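PDB 2EAB: alpha-fucosidase from Bifidobacterium bifidum, which hydrolyses, probably, the alpha-1,2 linkage of terminal L-fucose on glycans, the part studied here being the family 95 catalytic region of a longer protein. Local coordinates for residues Y433-G438 / G775-L780; R530-L535 / D599-V604. One frame throughout, in Å; residues are numbered along the deposited sequence.

Contact 1 of 2, residues Y433-G438 / G775-L780; sequences YSANMG and GVDEML. With EDO (1,2-ethanediol), chain G.
At the C-terminal end of helix 767-780 in the family 95 catalytic domain, Asp777 receives Ser434 from a type I beta turn running from Tyr433 to Asn436. Ser434 OG donates to Asp777 OD2 over 2.6 Å, on the anti lone pair, directed away from OD1. The serine hydroxyl is placed there by a chi1 of 65°, between its backbone N and carbonyl carbon. The next residue of the turn crowds the same oxygen: the methyl CB of Ala435 lies 3.3 Å from Asp777 OD2, whereas its backbone N is too poorly angled to bond. Asp777 OD1 is taken by Tyr376 OH of helix 365-386, and with both oxygens engaged the carboxylate is fixed in rotation. Replacing Asp777 by an alanine is likely to strip Ser434 OG and Tyr376 OH of the carboxylate they share and open a gap beside the turn. A water lies 2.7 Å from Ser434 OG and 2.8 Å from Glu778 OE2, placed to donate to either, though with more acceptors in reach than protons. Glu778, bent at chi2 (-68°), also accepts at OE2 a 2.8 Å hydrogen bond from O1 of a 1,2-ethanediol, probably from the crystallisation liquor. Glu778 OE1 forms a salt bridge with Arg734 NE, whose guanidinium group also meets the diol. The side chain of Ser434 is about 9 Å from that of Glu520, which binds calcium in another structure of this protein but not in this one. The whole is a buried serine-to-carboxylate tie between an interhelical turn and a helix end, within the (alpha/alpha)6 barrel characteristic of this family.

Contact 2 of 2, residues R530-L535 / D599-V604; sequences RVYALL and DPDGLV
The Tyr532 ring meets the 599-604 loop at its edge rather than over a face: Asp601 OD2 lies in the ring plane, next to the phenol oxygen. The planes of ring and carboxylate are tilted 24° to each other. Tyr532 OH donates to Asp601 OD2 over 2.6 Å, reaching that oxygen on its anti side and 20° out of the carboxylate plane. With CG anti to the backbone N (chi1 174°), the tyrosine extends its ring from helix 525-546 far enough for the hydroxyl to touch the turn. Leu603 CD1 adds a methyl contact 3.8 Å from Tyr532 OH. A water completes the hydroxyl's bonding: it donates to Tyr532 OH at 2.7 Å and to Asp599 OD1, also at 2.7 Å, while accepting a hydrogen bond from the backbone N of Asp601. Asp599, first residue of the type I turn, reaches with its carboxylate to the two N-H groups just past the turn, OD1 taking Leu603 N at 2.9 Å and OD2 taking Val604 N at 3.2 Å, both on syn sides. Gly602 N closes the turn on Asp599 O over 3.0 Å. Lys536 NZ, one residue beyond the helix segment, forms a salt bridge with Asp601 OD2, which would probably help hold the carboxylate as an anion. Ala594 and Lys597, from helix 577-596 and the loop following it, also touch the tyrosine. Away from the calcium sites, a type I turn whose leading aspartate holds the backbone just beyond it, in the loop between helices 577-596 and 632-639, is tied by one tyrosine to a neighbouring helix of the helical barrel.

How the contacts relate
Along the chain the order is 433-438, 530-535, 599-604, 775-780, so both halves of contact 2 fall between the two halves of contact 1. The centres are 28 Å apart and the nearest atoms about 8 Å, without touching. Both belong to the family 95 catalytic domain, contact 1 deep in the chain and contact 2 farther from its centre. Helix 507-520 lies between them: Tyr433 packs on Glu517 and Ala518, while Val531, Leu534 and Leu535 pack on other residues of it. Arg530 also reaches Glu442 and Glu449 of helix 442-450, which follows the 433-438 loop. Together they join early, middle and late parts of one helical domain.

Contact 1 of 2, residues Y433-G438 / G775-L780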
loop_
_atom_site.group_PDB
_atom_site.type_symbol
_atom_site.label_atom_id
_atom_site.label_comp_id
_atom_site.label_asym_id
_atom_site.label_seq_id
_atom_site.Cartn_x
_atom_site.Cartn_y
_atom_site.Cartn_z
ATOM N N TYR A 433 0.757 -9.090 -3.891
ATOM C CA TYR A 433 0.893 -10.516 -4.148
ATOM C C TYR A 433 0.088 -10.978 -5.358
ATOM O O TYR A 433 0.614 -11.679 -6.229
ATOM C CB TYR A 433 0.511 -11.315 -2.906
ATOM C CG TYR A 433 1.152 -10.801 -1.641
ATOM C CD1 TYR A 433 2.508 -11.006 -1.399
ATOM C CD2 TYR A 433 0.407 -10.093 -0.694
ATOM C CE1 TYR A 433 3.104 -10.528 -0.249
ATOM C CE2 TYR A 433 0.994 -9.611 0.468
ATOM C CZ TYR A 433 2.340 -9.842 0.684
ATOM O OH TYR A 433 2.935 -9.381 1.834
ATOM N N SER A 434 -1.179 -10.577 -5.421
ATOM C CA SER A 434 -2.057 -11.015 -6.506
ATOM C C SER A 434 -1.572 -10.508 -7.863
ATOM O O SER A 434 -1.749 -11.189 -8.881
ATOM C CB SER A 434 -3.508 -10.602 -6.244
ATOM O OG SER A 434 -3.641 -9.192 -6.246
ATOM N N ALA A 435 -0.941 -9.332 -7.870
ATOM C CA ALA A 435 -0.374 -8.781 -9.099
ATOM C C ALA A 435 1.096 -9.164 -9.313
ATOM O O ALA A 435 1.803 -8.515 -10.085
ATOM C CB ALA A 435 -0.573 -7.264 -9.162
ATOM N N ASN A 436 1.538 -10.234 -8.652
ATOM C CA ASN A 436 2.836 -10.863 -8.938
ATOM C C ASN A 436 4.034 -9.944 -8.664
ATOM O O ASN A 436 4.927 -9.787 -9.502
ATOM C CB ASN A 436 2.864 -11.407 -10.376
ATOM C CG ASN A 436 3.759 -12.623 -10.537
ATOM O OD1 ASN A 436 4.661 -12.877 -9.738
ATOM N ND2 ASN A 436 3.505 -13.389 -11.594
ATOM N N MET A 437 4.038 -9.347 -7.476
ATOM C CA MET A 437 5.145 -8.504 -7.023
ATOM C C MET A 437 5.498 -8.856 -5.581
ATOM O O MET A 437 5.884 -7.980 -4.800
ATOM C CB MET A 437 4.765 -7.022 -7.115
ATOM C CG MET A 437 4.362 -6.570 -8.509
ATOM S SD MET A 437 3.922 -4.833 -8.606
ATOM C CE MET A 437 2.436 -4.799 -7.593
ATOM N N GLY A 438 5.392 -10.139 -5.232
ATOM C CA GLY A 438 5.476 -10.572 -3.834
ATOM C C GLY A 438 6.745 -10.150 -3.111
ATOM O O GLY A 438 6.706 -9.808 -1.923
ATOM N N GLY A 775 -8.309 -4.155 -6.772
ATOM C CA GLY A 775 -9.722 -4.351 -7.087
ATOM C C GLY A 775 -9.935 -5.045 -8.419
ATOM O O GLY A 775 -10.770 -5.941 -8.545
ATOM N N VAL A 776 -9.169 -4.637 -9.424
ATOM C CA VAL A 776 -9.206 -5.308 -10.720
ATOM C C VAL A 776 -8.771 -6.771 -10.573
ATOM O O VAL A 776 -9.424 -7.674 -11.109
ATOM C CB VAL A 776 -8.361 -4.568 -11.773
ATOM C CG1 VAL A 776 -8.292 -5.361 -13.069
ATOM C CG2 VAL A 776 -8.942 -3.182 -12.036
ATOM N N ASP A 777 -7.690 -7.013 -9.834
ATOM C CA ASP A 777 -7.270 -8.387 -9.566
ATOM C C ASP A 777 -8.410 -9.203 -8.972
ATOM O O ASP A 777 -8.669 -10.312 -9.432
ATOM C CB ASP A 777 -6.063 -8.438 -8.627
ATOM C CG ASP A 777 -4.753 -8.102 -9.321
ATOM O OD1 ASP A 777 -4.765 -7.814 -10.531
ATOM O OD2 ASP A 777 -3.695 -8.126 -8.645
ATOM N N GLU A 778 -9.103 -8.642 -7.977
ATOM C CA GLU A 778 -10.173 -9.365 -7.292
ATOM C C GLU A 778 -11.381 -9.619 -8.192
ATOM O O GLU A 778 -12.109 -10.582 -7.975
ATOM C CB GLU A 778 -10.598 -8.654 -6.000
ATOM C CG GLU A 778 -9.495 -8.519 -4.943
ATOM C CD GLU A 778 -9.045 -9.839 -4.322
ATOM O OE1 GLU A 778 -9.897 -10.624 -3.849
ATOM O OE2 GLU A 778 -7.817 -10.073 -4.277
ATOM N N MET A 779 -11.592 -8.782 -9.205
ATOM C CA MET A 779 -12.645 -9.060 -10.184
ATOM C C MET A 779 -12.332 -10.288 -11.028
ATOM O O MET A 779 -13.229 -11.060 -11.376
ATOM C CB MET A 779 -12.889 -7.856 -11.089
ATOM C CG MET A 779 -13.718 -6.769 -10.428
ATOM S SD MET A 779 -14.355 -5.563 -11.593
ATOM C CE MET A 779 -12.910 -4.532 -11.606
ATOM N N LEU A 780 -11.052 -10.461 -11.344
ATOM C CA LEU A 780 -10.622 -11.506 -12.267
ATOM C C LEU A 780 -10.191 -12.792 -11.576
ATOM O O LEU A 780 -10.212 -13.864 -12.194
ATOM C CB LEU A 780 -9.502 -10.991 -13.171
ATOM C CG LEU A 780 -9.814 -9.698 -13.932
ATOM C CD1 LEU A 780 -8.604 -9.279 -14.744
ATOM C CD2 LEU A 780 -11.042 -9.846 -14.827
HETATM C C1 EDO G . -7.206 -9.359 -0.777
HETATM O O1 EDO G . -7.676 -10.579 -1.540
HETATM C C2 EDO G . -5.786 -8.999 -1.367
HETATM O O2 EDO G . -4.940 -10.162 -1.186
HETATM O O HOH W 1 -5.761 -8.332 -4.857
#

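Contact 2 of 2, residues R530-L535 / D599-V604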
loop_
_atom_site.group_PDB
_atom_site.type_symbol
_atom_site.label_atom_id
_atom_site.label_comp_id
_atom_site.label_asym_id
_atom_site.label_seq_id
_atom_site.Cartn_x
_atom_site.Cartn_y
_atom_site.Cartn_z
ATOM N N ARG A 530 9.039 -16.020 10.016
ATOM C CA ARG A 530 8.925 -14.599 10.356
ATOM C C ARG A 530 7.493 -14.199 10.676
ATOM O O ARG A 530 7.249 -13.476 11.647
ATOM C CB ARG A 530 9.472 -13.729 9.228
ATOM C CG ARG A 530 10.967 -13.855 9.058
ATOM C CD ARG A 530 11.420 -13.203 7.787
ATOM N NE ARG A 530 11.401 -11.744 7.878
ATOM C CZ ARG A 530 11.525 -10.933 6.831
ATOM N NH1 ARG A 530 11.656 -11.435 5.610
ATOM N NH2 ARG A 530 11.515 -9.618 6.997
ATOM N N VAL A 531 6.541 -14.666 9.875
ATOM C CA VAL A 531 5.146 -14.283 10.096
ATOM C C VAL A 531 4.598 -14.984 11.333
ATOM O O VAL A 531 3.814 -14.406 12.086
ATOM C CB VAL A 531 4.239 -14.485 8.844
ATOM C CG1 VAL A 531 4.840 -13.799 7.628
ATOM C CG2 VAL A 531 3.997 -15.958 8.542
ATOM N N TYR A 532 5.018 -16.226 11.557
ATOM C CA TYR A 532 4.619 -16.932 12.764
ATOM C C TYR A 532 5.097 -16.207 14.021
ATOM O O TYR A 532 4.333 -16.043 14.968
ATOM C CB TYR A 532 5.103 -18.388 12.776
ATOM C CG TYR A 532 4.812 -19.065 14.095
ATOM C CD1 TYR A 532 3.507 -19.396 14.451
ATOM C CD2 TYR A 532 5.832 -19.340 15.006
ATOM C CE1 TYR A 532 3.220 -19.989 15.671
ATOM C CE2 TYR A 532 5.554 -19.948 16.235
ATOM C CZ TYR A 532 4.246 -20.269 16.554
ATOM O OH TYR A 532 3.941 -20.861 17.756
ATOM N N ALA A 533 6.362 -15.795 14.036
ATOM C CA ALA A 533 6.899 -15.080 15.190
ATOM C C ALA A 533 6.068 -13.828 15.500
ATOM O O ALA A 533 5.692 -13.597 16.646
ATOM C CB ALA A 533 8.373 -14.735 14.983
ATOM N N LEU A 534 5.761 -13.042 14.473
ATOM C CA LEU A 534 4.948 -11.835 14.654
ATOM C C LEU A 534 3.550 -12.146 15.168
ATOM O O LEU A 534 3.055 -11.489 16.089
ATOM C CB LEU A 534 4.851 -11.049 13.349
ATOM C CG LEU A 534 6.110 -10.290 12.924
ATOM C CD1 LEU A 534 6.046 -9.911 11.454
ATOM C CD2 LEU A 534 6.321 -9.052 13.790
ATOM N N LEU A 535 2.923 -13.151 14.561
ATOM C CA LEU A 535 1.558 -13.526 14.920
ATOM C C LEU A 535 1.473 -14.123 16.312
ATOM O O LEU A 535 0.503 -13.885 17.022
ATOM C CB LEU A 535 0.973 -14.495 13.894
ATOM C CG LEU A 535 0.539 -13.849 12.578
ATOM C CD1 LEU A 535 0.390 -14.894 11.496
ATOM C CD2 LEU A 535 -0.760 -13.070 12.757
ATOM N N ASP A 599 2.620 -26.819 14.949
ATOM C CA ASP A 599 2.281 -26.248 16.260
ATOM C C ASP A 599 3.316 -26.585 17.346
ATOM O O ASP A 599 2.965 -27.144 18.389
ATOM C CB ASP A 599 0.863 -26.673 16.685
ATOM C CG ASP A 599 0.316 -25.852 17.857
ATOM O OD1 ASP A 599 0.845 -24.759 18.154
ATOM O OD2 ASP A 599 -0.665 -26.309 18.482
ATOM N N PRO A 600 4.596 -26.220 17.115
ATOM C CA PRO A 600 5.661 -26.605 18.051
ATOM C C PRO A 600 5.492 -26.030 19.455
ATOM O O PRO A 600 6.026 -26.592 20.415
ATOM C CB PRO A 600 6.927 -26.038 17.399
ATOM C CG PRO A 600 6.448 -24.938 16.515
ATOM C CD PRO A 600 5.131 -25.428 15.990
ATOM N N ASP A 601 4.758 -24.926 19.573
ATOM C CA ASP A 601 4.566 -24.271 20.861
ATOM C C ASP A 601 3.257 -24.683 21.545
ATOM O O ASP A 601 2.983 -24.258 22.669
ATOM C CB ASP A 601 4.645 -22.746 20.702
ATOM C CG ASP A 601 5.985 -22.280 20.155
ATOM O OD1 ASP A 601 7.031 -22.820 20.579
ATOM O OD2 ASP A 601 5.994 -21.365 19.303
ATOM N N GLY A 602 2.466 -25.519 20.872
ATOM C CA GLY A 602 1.194 -26.012 21.415
ATOM C C GLY A 602 0.223 -24.893 21.757
ATOM O O GLY A 602 -0.337 -24.858 22.856
ATOM N N LEU A 603 0.027 -23.978 20.808
ATOM C CA LEU A 603 -0.776 -22.772 21.039
ATOM C C LEU A 603 -2.138 -22.776 20.343
ATOM O O LEU A 603 -3.011 -21.971 20.673
ATOM C CB LEU A 603 0.023 -21.516 20.661
ATOM C CG LEU A 603 1.288 -21.277 21.493
ATOM C CD1 LEU A 603 2.047 -20.059 20.993
ATOM C CD2 LEU A 603 0.973 -21.134 22.978
ATOM N N VAL A 604 -2.325 -23.687 19.394
ATOM C CA VAL A 604 -3.594 -23.794 18.671
ATOM C C VAL A 604 -4.727 -24.189 19.622
ATOM O O VAL A 604 -5.804 -23.587 19.602
ATOM C CB VAL A 604 -3.490 -24.791 17.486
ATOM C CG1 VAL A 604 -4.857 -25.072 16.869
ATOM C CG2 VAL A 604 -2.538 -24.254 16.429
HETATM O O HOH W 2 3.173 -23.457 17.667
#